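Local coordinates for protein gamma-glutamyl-gamma-aminobutyraldehyde dehydrogenase (Burkholderia cenocepacia, PDB 4LIH) that probably oxidises aldehydes to carboxylic acids with NAD(P)+ as a member of the aldehyde dehydrogenase family, presumably acting on gamma-glutamyl-gamma-aminobutyraldehyde, at residues R29-G34 and L214-G219; R210-A215 and F225-G230; Y336-P341 and A378-E383; E358-Y363 and F387-T392. All blocks are in the same frame, centred on the assembly; numbering follows the deposited sequence. Where two conformers were deposited one is given.

Interaction 1. Residues R29-G34 and L214-G219; sequences RAFIDG and LAFEAG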
loop_
_atom_site.group_PDB
_atom_site.type_symbol
_atom_site.label_atom_id
_atom_site.label_comp_id
_atom_site.label_asym_id
_atom_site.label_seq_id
_atom_site.Cartn_x
_atom_site.Cartn_y
_atom_site.Cartn_z
ATOM N N ARG A 29 -32.695 14.541 -25.966
ATOM C CA ARG A 29 -32.989 15.217 -24.706
ATOM C C ARG A 29 -31.875 15.073 -23.646
ATOM O O ARG A 29 -31.113 14.122 -23.655
ATOM C CB ARG A 29 -34.312 14.721 -24.146
ATOM C CG ARG A 29 -35.521 15.187 -24.998
ATOM C CD ARG A 29 -36.845 14.572 -24.561
ATOM N NE ARG A 29 -36.852 13.140 -24.808
ATOM C CZ ARG A 29 -37.779 12.275 -24.384
ATOM N NH1 ARG A 29 -38.762 12.663 -23.625
ATOM N NH2 ARG A 29 -37.669 10.992 -24.681
ATOM N N ALA A 30 -31.803 16.067 -22.751
ATOM C CA ALA A 30 -31.050 15.984 -21.508
ATOM C C ALA A 30 -31.557 14.832 -20.688
ATOM O O ALA A 30 -32.732 14.432 -20.810
ATOM C CB ALA A 30 -31.222 17.257 -20.702
ATOM N N PHE A 31 -30.695 14.298 -19.831
ATOM C CA PHE A 31 -31.108 13.312 -18.881
ATOM C C PHE A 31 -30.836 13.821 -17.479
ATOM O O PHE A 31 -29.671 13.880 -17.034
ATOM C CB PHE A 31 -30.396 11.970 -19.051
ATOM C CG PHE A 31 -31.111 10.830 -18.356
ATOM C CD1 PHE A 31 -30.845 10.506 -17.016
ATOM C CD2 PHE A 31 -32.037 10.080 -19.035
ATOM C CE1 PHE A 31 -31.496 9.467 -16.398
ATOM C CE2 PHE A 31 -32.736 9.055 -18.414
ATOM C CZ PHE A 31 -32.439 8.738 -17.094
ATOM N N ILE A 32 -31.918 14.158 -16.772
ATOM C CA ILE A 32 -31.797 14.862 -15.523
ATOM C C ILE A 32 -32.743 14.214 -14.542
ATOM O O ILE A 32 -33.946 14.129 -14.825
ATOM C CB ILE A 32 -32.088 16.388 -15.688
ATOM C CG1 ILE A 32 -31.059 17.072 -16.583
ATOM C CG2 ILE A 32 -32.057 17.086 -14.351
ATOM C CD1 ILE A 32 -31.381 18.497 -17.000
ATOM N N ASP A 33 -32.199 13.797 -13.396
ATOM C CA ASP A 33 -32.989 13.270 -12.275
ATOM C C ASP A 33 -33.902 12.125 -12.699
ATOM O O ASP A 33 -35.114 12.142 -12.426
ATOM C CB ASP A 33 -33.797 14.407 -11.607
ATOM C CG ASP A 33 -34.290 14.060 -10.218
ATOM O OD1 ASP A 33 -33.935 13.022 -9.684
ATOM O OD2 ASP A 33 -35.035 14.866 -9.633
ATOM N N GLY A 34 -33.314 11.131 -13.371
ATOM C CA GLY A 34 -33.998 9.889 -13.774
ATOM C C GLY A 34 -34.903 9.911 -14.989
ATOM O O GLY A 34 -35.636 8.937 -15.232
ATOM N N LEU A 214 -29.140 4.198 -20.098
ATOM C CA LEU A 214 -28.666 2.875 -19.672
ATOM C C LEU A 214 -28.292 2.866 -18.199
ATOM O O LEU A 214 -28.562 1.910 -17.517
ATOM C CB LEU A 214 -27.504 2.405 -20.528
ATOM C CG LEU A 214 -27.813 2.265 -22.014
ATOM C CD1 LEU A 214 -26.509 1.912 -22.706
ATOM C CD2 LEU A 214 -28.936 1.252 -22.331
ATOM N N ALA A 215 -27.762 3.972 -17.695
ATOM C CA ALA A 215 -27.400 4.072 -16.277
ATOM C C ALA A 215 -28.621 3.896 -15.379
ATOM O O ALA A 215 -28.595 3.122 -14.417
ATOM C CB ALA A 215 -26.735 5.420 -15.993
ATOM N N PHE A 216 -29.674 4.625 -15.686
ATOM C CA PHE A 216 -30.922 4.510 -14.955
ATOM C C PHE A 216 -31.528 3.103 -15.107
ATOM O O PHE A 216 -32.006 2.533 -14.135
ATOM C CB PHE A 216 -31.925 5.592 -15.410
ATOM C CG PHE A 216 -33.190 5.632 -14.577
ATOM C CD1 PHE A 216 -33.162 6.107 -13.265
ATOM C CD2 PHE A 216 -34.394 5.180 -15.084
ATOM C CE1 PHE A 216 -34.317 6.155 -12.480
ATOM C CE2 PHE A 216 -35.554 5.187 -14.282
ATOM C CZ PHE A 216 -35.501 5.677 -12.984
ATOM N N GLU A 217 -31.472 2.544 -16.309
ATOM C CA GLU A 217 -31.926 1.172 -16.550
ATOM C C GLU A 217 -31.180 0.150 -15.653
ATOM O O GLU A 217 -31.749 -0.838 -15.203
ATOM C CB GLU A 217 -31.703 0.817 -18.024
ATOM C CG GLU A 217 -32.328 -0.501 -18.431
ATOM C CD GLU A 217 -32.062 -0.854 -19.881
ATOM O OE1 GLU A 217 -31.903 0.058 -20.684
ATOM O OE2 GLU A 217 -32.102 -2.051 -20.229
ATOM N N ALA A 218 -29.902 0.407 -15.403
ATOM C CA ALA A 218 -29.068 -0.505 -14.616
ATOM C C ALA A 218 -29.271 -0.381 -13.121
ATOM O O ALA A 218 -28.749 -1.221 -12.366
ATOM C CB ALA A 218 -27.600 -0.257 -14.940
ATOM N N GLY A 219 -29.933 0.703 -12.681
ATOM C CA GLY A 219 -30.145 0.951 -11.261
ATOM C C GLY A 219 -29.392 2.124 -10.636
ATOM O O GLY A 219 -29.380 2.280 -9.427
#
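Two phenylalanines, Phe-31 and Phe-216, meet at about a right angle where the first strand of the enzyme passes the last turn of helix 206-218. The apolar part of the contact is narrow. Phe-31 brings up its far corner, CZ, which lies 3.6 Å from Phe-216 CB, so that one ring touches the root of the other side chain and does not stack on it. With CG anti to the backbone N (chi1 -162°), the ring of Phe-31 extends from the strand toward the helix, where Ala-212 and Gln-213 also touch it.

The second kind of interaction involves backbone and ring. Gly-34 CA sits over the face of the Phe-216 ring in a CH-pi contact, 4.2 Å from the centroid and 26° off the ring normal. Its carbonyl oxygen stands above the middle of the ring, with Gly-34 O 3.9 Å from Phe-216 CE2. Asp-33 and Gly-34, both with positive phi, form the two-residue turn of the hairpin of strands 30-32 and 35-37, and this hairpin lies against what is, by family resemblance, the Rossmann-like coenzyme-binding domain, partly through a backbone hydrogen bond between Phe-31 and Val-227.

Backbone hydrogen bonds finish the helix just after Phe-216. Gly-219, with positive phi, closes it in a Schellman motif, its N bonding to Phe-216 O at 3.1 Å. In the hairpin turn, Asp-33 forms a salt bridge with Arg-76 and bonds through its N to Asn-226 OD1.

Interaction 2. Residues R210-A215 and F225-G230; sequences RVAQLA and FNVVPG
Phe-225 turns an edge of its ring to helix 206-218, where a valine and two alanines meet it. The CE2 corner does much of the touching: it is 3.8 Å from Ala-212 CA and 4.2 Å from Val-211 CG2, both of which approach at the ring edge, near its plane. Further along, Ala-215 CB reaches Phe-225 CD2 at 3.8 Å from an oblique direction. Val-227, two residues on and on the same side of the strand, adds a methyl contact of its own, its CG2 lying 3.8 Å from Ala-212 CB. Because Phe-225 CG is anti to the backbone N (chi1 -173°), the ring extends from the strand toward the helix.

These contacts belong to the beta-alpha-beta unit of strand 195-199, helix 206-218 and strand 225-227 in the Rossmann-like domain. As expected for the returning limb of such a unit, the axes of helix segment 210-215 and strand 225-227 run nearly antiparallel, at 155°, and approach to 8.3 Å. The small side chains of Ala-212 and Ala-215 are consistent with this close approach.

In the next layer, a water bridges the backbones, lying 2.9 Å from Ala-212 O and 2.8 Å from Phe-225 O. Phe-186 meets the Phe-225 ring edge-to-face, and Trp-98 also packs against it while its NE1 bonds to Val-211 O. On the far side of the strand, Asn-226 is tied through ND2 to Gly-223 O and Val-196 O.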
loop_
_atom_site.group_PDB
_atom_site.type_symbol
_atom_site.label_atom_id
_atom_site.label_comp_id
_atom_site.label_asym_id
_atom_site.label_seq_id
_atom_site.Cartn_x
_atom_site.Cartn_y
_atom_site.Cartn_z
ATOM N N ARG A 210 -27.085 8.773 -24.401
ATOM C CA ARG A 210 -27.482 7.372 -24.461
ATOM C C ARG A 210 -27.119 6.596 -23.192
ATOM O O ARG A 210 -27.975 5.877 -22.650
ATOM C CB ARG A 210 -26.907 6.672 -25.710
ATOM C CG ARG A 210 -27.459 5.275 -25.986
ATOM C CD ARG A 210 -28.978 5.338 -26.145
ATOM N NE ARG A 210 -29.583 4.011 -26.399
ATOM C CZ ARG A 210 -30.335 3.295 -25.557
ATOM N NH1 ARG A 210 -30.698 3.735 -24.363
ATOM N NH2 ARG A 210 -30.764 2.105 -25.936
ATOM N N VAL A 211 -25.890 6.746 -22.693
ATOM C CA VAL A 211 -25.425 5.952 -21.531
ATOM C C VAL A 211 -26.127 6.366 -20.236
ATOM O O VAL A 211 -26.194 5.586 -19.262
ATOM C CB VAL A 211 -23.886 5.941 -21.326
ATOM C CG1 VAL A 211 -23.171 5.352 -22.536
ATOM C CG2 VAL A 211 -23.317 7.306 -20.975
ATOM N N ALA A 212 -26.668 7.583 -20.247
ATOM C CA ALA A 212 -27.463 8.094 -19.125
ATOM C C ALA A 212 -28.722 7.264 -18.948
ATOM O O ALA A 212 -29.074 6.914 -17.834
ATOM C CB ALA A 212 -27.845 9.549 -19.358
ATOM N N GLN A 213 -29.373 6.975 -20.079
ATOM C CA GLN A 213 -30.564 6.151 -20.123
ATOM C C GLN A 213 -30.242 4.754 -19.603
ATOM O O GLN A 213 -30.946 4.218 -18.747
ATOM C CB GLN A 213 -31.106 6.087 -21.560
ATOM C CG GLN A 213 -31.588 7.432 -22.101
ATOM C CD GLN A 213 -32.202 7.341 -23.495
ATOM O OE1 GLN A 213 -31.533 6.978 -24.462
ATOM N NE2 GLN A 213 -33.475 7.723 -23.605
ATOM N N LEU A 214 -29.140 4.198 -20.098
ATOM C CA LEU A 214 -28.666 2.875 -19.672
ATOM C C LEU A 214 -28.292 2.866 -18.199
ATOM O O LEU A 214 -28.562 1.910 -17.517
ATOM C CB LEU A 214 -27.504 2.405 -20.528
ATOM C CG LEU A 214 -27.813 2.265 -22.014
ATOM C CD1 LEU A 214 -26.509 1.912 -22.706
ATOM C CD2 LEU A 214 -28.936 1.252 -22.331
ATOM N N ALA A 215 -27.762 3.972 -17.695
ATOM C CA ALA A 215 -27.400 4.072 -16.277
ATOM C C ALA A 215 -28.621 3.896 -15.379
ATOM O O ALA A 215 -28.595 3.122 -14.417
ATOM C CB ALA A 215 -26.735 5.420 -15.993
ATOM N N PHE A 225 -26.593 10.318 -11.784
ATOM C CA PHE A 225 -25.933 10.510 -13.070
ATOM C C PHE A 225 -26.861 11.275 -14.016
ATOM O O PHE A 225 -27.914 10.779 -14.375
ATOM C CB PHE A 225 -25.422 9.198 -13.679
ATOM C CG PHE A 225 -24.573 9.392 -14.934
ATOM C CD1 PHE A 225 -23.389 10.130 -14.924
ATOM C CD2 PHE A 225 -24.989 8.844 -16.133
ATOM C CE1 PHE A 225 -22.644 10.276 -16.095
ATOM C CE2 PHE A 225 -24.290 9.019 -17.293
ATOM C CZ PHE A 225 -23.094 9.736 -17.281
ATOM N N ASN A 226 -26.487 12.522 -14.296
ATOM C CA ASN A 226 -27.236 13.462 -15.141
ATOM C C ASN A 226 -26.344 13.922 -16.294
ATOM O O ASN A 226 -25.130 14.120 -16.117
ATOM C CB ASN A 226 -27.605 14.705 -14.353
ATOM C CG ASN A 226 -28.167 14.396 -12.982
ATOM O OD1 ASN A 226 -29.354 14.100 -12.834
ATOM N ND2 ASN A 226 -27.289 14.375 -11.975
ATOM N N VAL A 227 -26.955 14.126 -17.468
ATOM C CA VAL A 227 -26.249 14.599 -18.654
ATOM C C VAL A 227 -26.980 15.858 -19.160
ATOM O O VAL A 227 -28.229 15.852 -19.348
ATOM C CB VAL A 227 -26.153 13.493 -19.749
ATOM C CG1 VAL A 227 -25.598 14.040 -21.068
ATOM C CG2 VAL A 227 -25.295 12.320 -19.249
ATOM N N VAL A 228 -26.219 16.941 -19.281
ATOM C CA VAL A 228 -26.703 18.265 -19.649
ATOM C C VAL A 228 -26.007 18.723 -20.931
ATOM O O VAL A 228 -24.951 19.365 -20.882
ATOM C CB VAL A 228 -26.443 19.275 -18.509
ATOM C CG1 VAL A 228 -26.876 20.683 -18.865
ATOM C CG2 VAL A 228 -27.147 18.805 -17.267
ATOM N N PRO A 229 -26.614 18.403 -22.082
ATOM C CA PRO A 229 -26.030 18.854 -23.352
ATOM C C PRO A 229 -26.132 20.380 -23.531
ATOM O O PRO A 229 -26.985 21.016 -22.889
ATOM C CB PRO A 229 -26.841 18.105 -24.421
ATOM C CG PRO A 229 -27.862 17.298 -23.725
ATOM C CD PRO A 229 -27.830 17.596 -22.260
ATOM N N GLY A 230 -25.261 20.928 -24.398
ATOM C CA GLY A 230 -25.216 22.378 -24.686
ATOM C C GLY A 230 -23.814 22.829 -25.043
ATOM O O GLY A 230 -22.910 21.995 -25.230
HETATM O O HOH W 1 -28.491 8.222 -15.265
#

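Interaction 3. Residues Y336-P341 and A378-E383; sequences YVPGNP and ARVNAE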
loop_
_atom_site.group_PDB
_atom_site.type_symbol
_atom_site.label_atom_id
_atom_site.label_comp_id
_atom_site.label_asym_id
_atom_site.label_seq_id
_atom_site.Cartn_x
_atom_site.Cartn_y
_atom_site.Cartn_z
ATOM N N TYR A 336 -3.618 5.526 -43.840
ATOM C CA TYR A 336 -4.472 6.522 -43.203
ATOM C C TYR A 336 -5.020 7.509 -44.211
ATOM O O TYR A 336 -5.200 8.679 -43.888
ATOM C CB TYR A 336 -3.719 7.276 -42.124
ATOM C CG TYR A 336 -3.259 6.422 -41.008
ATOM C CD1 TYR A 336 -2.047 5.783 -41.053
ATOM C CD2 TYR A 336 -4.055 6.233 -39.894
ATOM C CE1 TYR A 336 -1.622 4.977 -40.007
ATOM C CE2 TYR A 336 -3.636 5.440 -38.850
ATOM C CZ TYR A 336 -2.417 4.824 -38.905
ATOM O OH TYR A 336 -2.043 4.029 -37.846
ATOM N N VAL A 337 -5.304 7.055 -45.421
ATOM C CA VAL A 337 -5.959 7.944 -46.396
ATOM C C VAL A 337 -7.376 8.124 -45.902
ATOM O O VAL A 337 -8.015 7.136 -45.560
ATOM C CB VAL A 337 -5.954 7.325 -47.811
ATOM N N PRO A 338 -7.885 9.364 -45.829
ATOM C CA PRO A 338 -9.243 9.535 -45.242
ATOM C C PRO A 338 -10.293 8.789 -45.999
ATOM O O PRO A 338 -10.130 8.539 -47.189
ATOM C CB PRO A 338 -9.514 11.031 -45.365
ATOM C CG PRO A 338 -8.177 11.655 -45.502
ATOM C CD PRO A 338 -7.314 10.652 -46.227
ATOM N N GLY A 339 -11.356 8.396 -45.319
ATOM C CA GLY A 339 -12.476 7.735 -45.986
ATOM C C GLY A 339 -13.688 7.850 -45.099
ATOM O O GLY A 339 -13.617 8.456 -44.013
ATOM N N ASN A 340 -14.793 7.268 -45.561
ATOM C CA ASN A 340 -16.057 7.243 -44.817
ATOM C C ASN A 340 -15.857 6.466 -43.516
ATOM O O ASN A 340 -15.556 5.267 -43.544
ATOM C CB ASN A 340 -17.177 6.593 -45.654
ATOM C CG ASN A 340 -18.568 6.765 -45.036
ATOM O OD1 ASN A 340 -18.720 6.977 -43.840
ATOM N ND2 ASN A 340 -19.605 6.682 -45.881
ATOM N N PRO A 341 -16.074 7.123 -42.366
ATOM C CA PRO A 341 -15.840 6.343 -41.148
ATOM C C PRO A 341 -16.874 5.239 -40.889
ATOM O O PRO A 341 -16.602 4.386 -40.064
ATOM C CB PRO A 341 -15.855 7.389 -40.042
ATOM C CG PRO A 341 -16.614 8.515 -40.576
ATOM C CD PRO A 341 -16.420 8.524 -42.057
ATOM N N ALA A 378 -3.033 17.989 -48.007
ATOM C CA ALA A 378 -4.205 18.514 -48.738
ATOM C C ALA A 378 -5.540 18.179 -48.053
ATOM O O ALA A 378 -5.695 17.093 -47.501
ATOM C CB ALA A 378 -4.212 17.939 -50.151
ATOM N N ARG A 379 -6.489 19.120 -48.075
ATOM C CA ARG A 379 -7.878 18.784 -47.880
ATOM C C ARG A 379 -8.328 17.793 -48.959
ATOM O O ARG A 379 -7.892 17.886 -50.108
ATOM C CB ARG A 379 -8.760 20.028 -47.931
ATOM C CG ARG A 379 -10.236 19.712 -47.729
ATOM C CD ARG A 379 -11.081 20.963 -47.679
ATOM N NE ARG A 379 -12.472 20.670 -47.309
ATOM C CZ ARG A 379 -13.386 21.587 -46.993
ATOM N NH1 ARG A 379 -13.067 22.882 -47.014
ATOM N NH2 ARG A 379 -14.630 21.224 -46.673
ATOM N N VAL A 380 -9.206 16.861 -48.588
ATOM C CA VAL A 380 -9.778 15.906 -49.544
ATOM C C VAL A 380 -11.296 15.747 -49.369
ATOM O O VAL A 380 -11.875 16.171 -48.365
ATOM C CB VAL A 380 -9.078 14.531 -49.484
ATOM C CG1 VAL A 380 -7.702 14.572 -50.150
ATOM C CG2 VAL A 380 -8.934 14.061 -48.062
ATOM N N ASN A 381 -11.945 15.198 -50.395
ATOM C CA ASN A 381 -13.361 14.869 -50.327
ATOM C C ASN A 381 -14.289 15.987 -49.875
ATOM O O ASN A 381 -15.297 15.738 -49.200
ATOM C CB ASN A 381 -13.545 13.651 -49.417
ATOM C CG ASN A 381 -12.646 12.498 -49.819
ATOM O OD1 ASN A 381 -12.713 12.035 -50.945
ATOM N ND2 ASN A 381 -11.807 12.034 -48.900
ATOM N N ALA A 382 -13.963 17.210 -50.269
ATOM C CA ALA A 382 -14.772 18.374 -49.917
ATOM C C ALA A 382 -16.214 18.196 -50.398
ATOM O O ALA A 382 -17.157 18.650 -49.739
ATOM C CB ALA A 382 -14.180 19.635 -50.509
ATOM N N GLU A 383 -16.358 17.524 -51.550
ATOM C CA GLU A 383 -17.665 17.304 -52.187
ATOM C C GLU A 383 -18.659 16.466 -51.369
ATOM O O GLU A 383 -19.868 16.544 -51.606
ATOM C CB GLU A 383 -17.483 16.678 -53.583
ATOM C CG GLU A 383 -17.071 15.201 -53.622
ATOM C CD GLU A 383 -15.622 14.931 -53.228
ATOM O OE1 GLU A 383 -14.798 15.878 -53.223
ATOM O OE2 GLU A 383 -15.314 13.755 -52.913
HETATM O O HOH W 2 -9.763 10.312 -49.088
#
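Pro-338 and Val-380 cross at about a right angle, each with its CB directed at the other segment. The pyrrolidine ring meets a single methyl group: Val-380 CG2 lies 3.6 Å from Pro-338 CG, and Pro-338 CB is a looser neighbour of the same methyl at 4.1 Å. With CG1 at chi1 -75°, beside the backbone N, the touching CG2 is placed between the backbone N and the carbonyl carbon. The proline thus presents its outer corner to one branch of the valine, a small and one-sided contact.

Asn-381 meets the carbonyl oxygen of the same proline through water. Its phi is positive, where the chain leaves the extended course of Val-380, and its CB too is directed at the 336-341 segment. Direct bonding fails, since Asn-381 ND2 and Pro-338 O are 4.2 Å apart, but a water fills the gap. It accepts from Asn-381 ND2 at 2.7 Å and donates to Pro-338 O at 2.6 Å. The main-chain oxygen and the amide are therefore linked by a chain of two hydrogen bonds running in one direction.

Both Pro-338 and Val-380 also touch Tyr-388. Val-380 is in addition paired with Tyr-388 through the backbone. At the surface of what is, by family resemblance, the catalytic domain, the loop between helices 319-333 and 354-370 is pinned in this way onto the end of a short antiparallel beta ladder formed by strands 379-380 and 388-395.

Interaction 4. Residues E358-Y363 and F387-T392; sequences ERVLGY and FYVEPT
Leu-361 and Val-389 mark the nearest approach of the two backbones, their CA atoms 8.1 Å apart, a spacing that leaves the join between helix 354-370 and strand 388-395 to side chains. Val-389 is the one strand residue that meets the helix segment, and it uses both branches. Its CG2 lies 3.7 Å from Leu-361 CD2. The other methyl, CG1, faces Val-360, with 4.3 Å between Val-389 CG1 and Val-360 CG1. With chi1 60°, CG1 sits between the backbone N and the carbonyl carbon and CG2 anti to N, so the two methyls reach different helix residues.

The leucine and the valine run past one another in opposite directions. Leu-361 CB does not aim at the strand, yet the end of the chain bends nearer, and it is a delta methyl that makes the contact. Val-360, by contrast, directs its CB at the strand. Leu-357 and Ile-364, about one helical turn to each side, also touch Val-389, so the valine rests in a row of aliphatic residues.

Past the valine, the chain is shaped by a local bond: Thr-392 OG1 donates to Glu-390 O at 2.9 Å, from a point 51° out of the carbonyl plane, bridging the proline between them. Glu-390 OE1 in turn accepts from Ala-378 N. The contact lies away from the predicted active-site glutamate, and it packs the apolar face of a helix on a mixed sheet, as in the alpha/beta catalytic domain of aldehyde dehydrogenases, to which this region probably belongs.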
loop_
_atom_site.group_PDB
_atom_site.type_symbol
_atom_site.label_atom_id
_atom_site.label_comp_id
_atom_site.label_asym_id
_atom_site.label_seq_id
_atom_site.Cartn_x
_atom_site.Cartn_y
_atom_site.Cartn_z
ATOM N N GLU A 358 -10.198 24.012 -40.771
ATOM C CA GLU A 358 -9.534 25.259 -41.179
ATOM C C GLU A 358 -8.281 25.566 -40.352
ATOM O O GLU A 358 -7.248 26.000 -40.884
ATOM C CB GLU A 358 -10.546 26.410 -41.130
ATOM C CG GLU A 358 -11.601 26.234 -42.204
ATOM C CD GLU A 358 -12.774 27.192 -42.130
ATOM O OE1 GLU A 358 -13.263 27.590 -41.043
ATOM O OE2 GLU A 358 -13.232 27.518 -43.218
ATOM N N ARG A 359 -8.379 25.302 -39.050
ATOM C CA ARG A 359 -7.267 25.463 -38.105
ATOM C C ARG A 359 -6.115 24.539 -38.461
ATOM O O ARG A 359 -4.958 24.957 -38.543
ATOM C CB ARG A 359 -7.752 25.176 -36.661
ATOM C CG ARG A 359 -6.657 24.922 -35.655
ATOM C CD ARG A 359 -7.151 25.126 -34.227
ATOM N NE ARG A 359 -6.046 25.051 -33.256
ATOM C CZ ARG A 359 -5.388 26.104 -32.739
ATOM N NH1 ARG A 359 -5.674 27.356 -33.091
ATOM N NH2 ARG A 359 -4.408 25.909 -31.867
ATOM N N VAL A 360 -6.429 23.271 -38.701
ATOM C CA VAL A 360 -5.426 22.323 -39.181
ATOM C C VAL A 360 -4.798 22.754 -40.539
ATOM O O VAL A 360 -3.580 22.696 -40.723
ATOM C CB VAL A 360 -6.012 20.893 -39.284
ATOM C CG1 VAL A 360 -5.064 19.963 -40.027
ATOM C CG2 VAL A 360 -6.346 20.351 -37.900
ATOM N N LEU A 361 -5.618 23.164 -41.493
ATOM C CA LEU A 361 -5.073 23.608 -42.768
ATOM C C LEU A 361 -4.177 24.848 -42.565
ATOM O O LEU A 361 -3.211 25.029 -43.283
ATOM C CB LEU A 361 -6.188 23.837 -43.784
ATOM C CG LEU A 361 -7.014 22.574 -44.114
ATOM C CD1 LEU A 361 -8.329 22.904 -44.834
ATOM C CD2 LEU A 361 -6.196 21.523 -44.863
ATOM N N GLY A 362 -4.493 25.688 -41.578
ATOM C CA GLY A 362 -3.680 26.859 -41.291
ATOM C C GLY A 362 -2.292 26.495 -40.787
ATOM O O GLY A 362 -1.293 27.132 -41.144
ATOM N N TYR A 363 -2.215 25.454 -39.967
ATOM C CA TYR A 363 -0.903 24.953 -39.562
ATOM C C TYR A 363 -0.141 24.318 -40.734
ATOM O O TYR A 363 1.071 24.518 -40.877
ATOM C CB TYR A 363 -1.030 24.008 -38.397
ATOM C CG TYR A 363 -1.237 24.697 -37.084
ATOM C CD1 TYR A 363 -0.198 25.351 -36.454
ATOM C CD2 TYR A 363 -2.473 24.655 -36.437
ATOM C CE1 TYR A 363 -0.374 25.977 -35.242
ATOM C CE2 TYR A 363 -2.658 25.268 -35.217
ATOM C CZ TYR A 363 -1.586 25.904 -34.601
ATOM O OH TYR A 363 -1.714 26.513 -33.380
ATOM N N PHE A 387 -15.550 16.718 -43.542
ATOM C CA PHE A 387 -14.300 17.425 -43.281
ATOM C C PHE A 387 -13.147 16.443 -43.186
ATOM O O PHE A 387 -13.097 15.671 -42.273
ATOM C CB PHE A 387 -14.470 18.219 -42.003
ATOM C CG PHE A 387 -15.711 19.066 -42.019
ATOM C CD1 PHE A 387 -15.758 20.172 -42.831
ATOM C CD2 PHE A 387 -16.833 18.706 -41.310
ATOM C CE1 PHE A 387 -16.898 20.955 -42.902
ATOM C CE2 PHE A 387 -17.964 19.469 -41.359
ATOM C CZ PHE A 387 -18.019 20.580 -42.159
ATOM N N TYR A 388 -12.250 16.484 -44.172
ATOM C CA TYR A 388 -11.223 15.448 -44.370
ATOM C C TYR A 388 -9.901 16.081 -44.827
ATOM O O TYR A 388 -9.907 17.004 -45.633
ATOM C CB TYR A 388 -11.672 14.442 -45.414
ATOM C CG TYR A 388 -12.951 13.698 -45.089
ATOM C CD1 TYR A 388 -12.946 12.541 -44.312
ATOM C CD2 TYR A 388 -14.148 14.154 -45.551
ATOM C CE1 TYR A 388 -14.114 11.868 -44.017
ATOM C CE2 TYR A 388 -15.332 13.476 -45.281
ATOM C CZ TYR A 388 -15.322 12.363 -44.493
ATOM O OH TYR A 388 -16.519 11.696 -44.244
ATOM N N VAL A 389 -8.793 15.584 -44.287
ATOM C CA VAL A 389 -7.451 16.116 -44.578
ATOM C C VAL A 389 -6.515 14.927 -44.558
ATOM O O VAL A 389 -6.651 14.012 -43.729
ATOM C CB VAL A 389 -7.063 17.282 -43.616
ATOM C CG1 VAL A 389 -7.051 16.843 -42.170
ATOM C CG2 VAL A 389 -5.735 17.919 -43.997
ATOM N N GLU A 390 -5.595 14.906 -45.506
ATOM C CA GLU A 390 -4.624 13.826 -45.606
ATOM C C GLU A 390 -3.694 13.747 -44.383
ATOM O O GLU A 390 -3.394 14.769 -43.765
ATOM C CB GLU A 390 -3.759 13.984 -46.849
ATOM C CG GLU A 390 -4.476 13.876 -48.175
ATOM C CD GLU A 390 -3.639 14.373 -49.343
ATOM O OE1 GLU A 390 -2.823 15.308 -49.173
ATOM O OE2 GLU A 390 -3.773 13.774 -50.429
ATOM N N PRO A 391 -3.186 12.535 -44.072
ATOM C CA PRO A 391 -2.102 12.475 -43.067
ATOM C C PRO A 391 -0.852 13.165 -43.601
ATOM O O PRO A 391 -0.404 12.870 -44.717
ATOM C CB PRO A 391 -1.883 10.980 -42.880
ATOM C CG PRO A 391 -2.265 10.396 -44.203
ATOM C CD PRO A 391 -3.400 11.232 -44.718
ATOM N N THR A 392 -0.312 14.098 -42.810
ATOM C CA THR A 392 0.672 15.061 -43.297
ATOM C C THR A 392 1.929 15.029 -42.447
ATOM O O THR A 392 1.840 15.042 -41.225
ATOM C CB THR A 392 0.057 16.460 -43.261
ATOM O OG1 THR A 392 -1.097 16.495 -44.136
ATOM C CG2 THR A 392 1.026 17.522 -43.679
#

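Overall arrangement
The four contacts fall into two pairs at separate places in the chain. Interactions 1 and 2 lie about 6 Å apart, centre to centre, and share helix 206-218: one partly buried and aromatic at the helix end, the other buried and aliphatic-aromatic, with a water between backbones. Interactions 3 and 4, about 10 Å apart between centres, meet through neighbouring strands 379-380 and 388-395, and Pro-338 of the one packs on the backbone of Val-389 of the other. Of these, interaction 4 is buried and purely apolar across the segments, whereas interaction 3 lies at the surface and adds a water bridge to its one apolar contact. Centres of interactions 2 and 4 are about 32 Å apart.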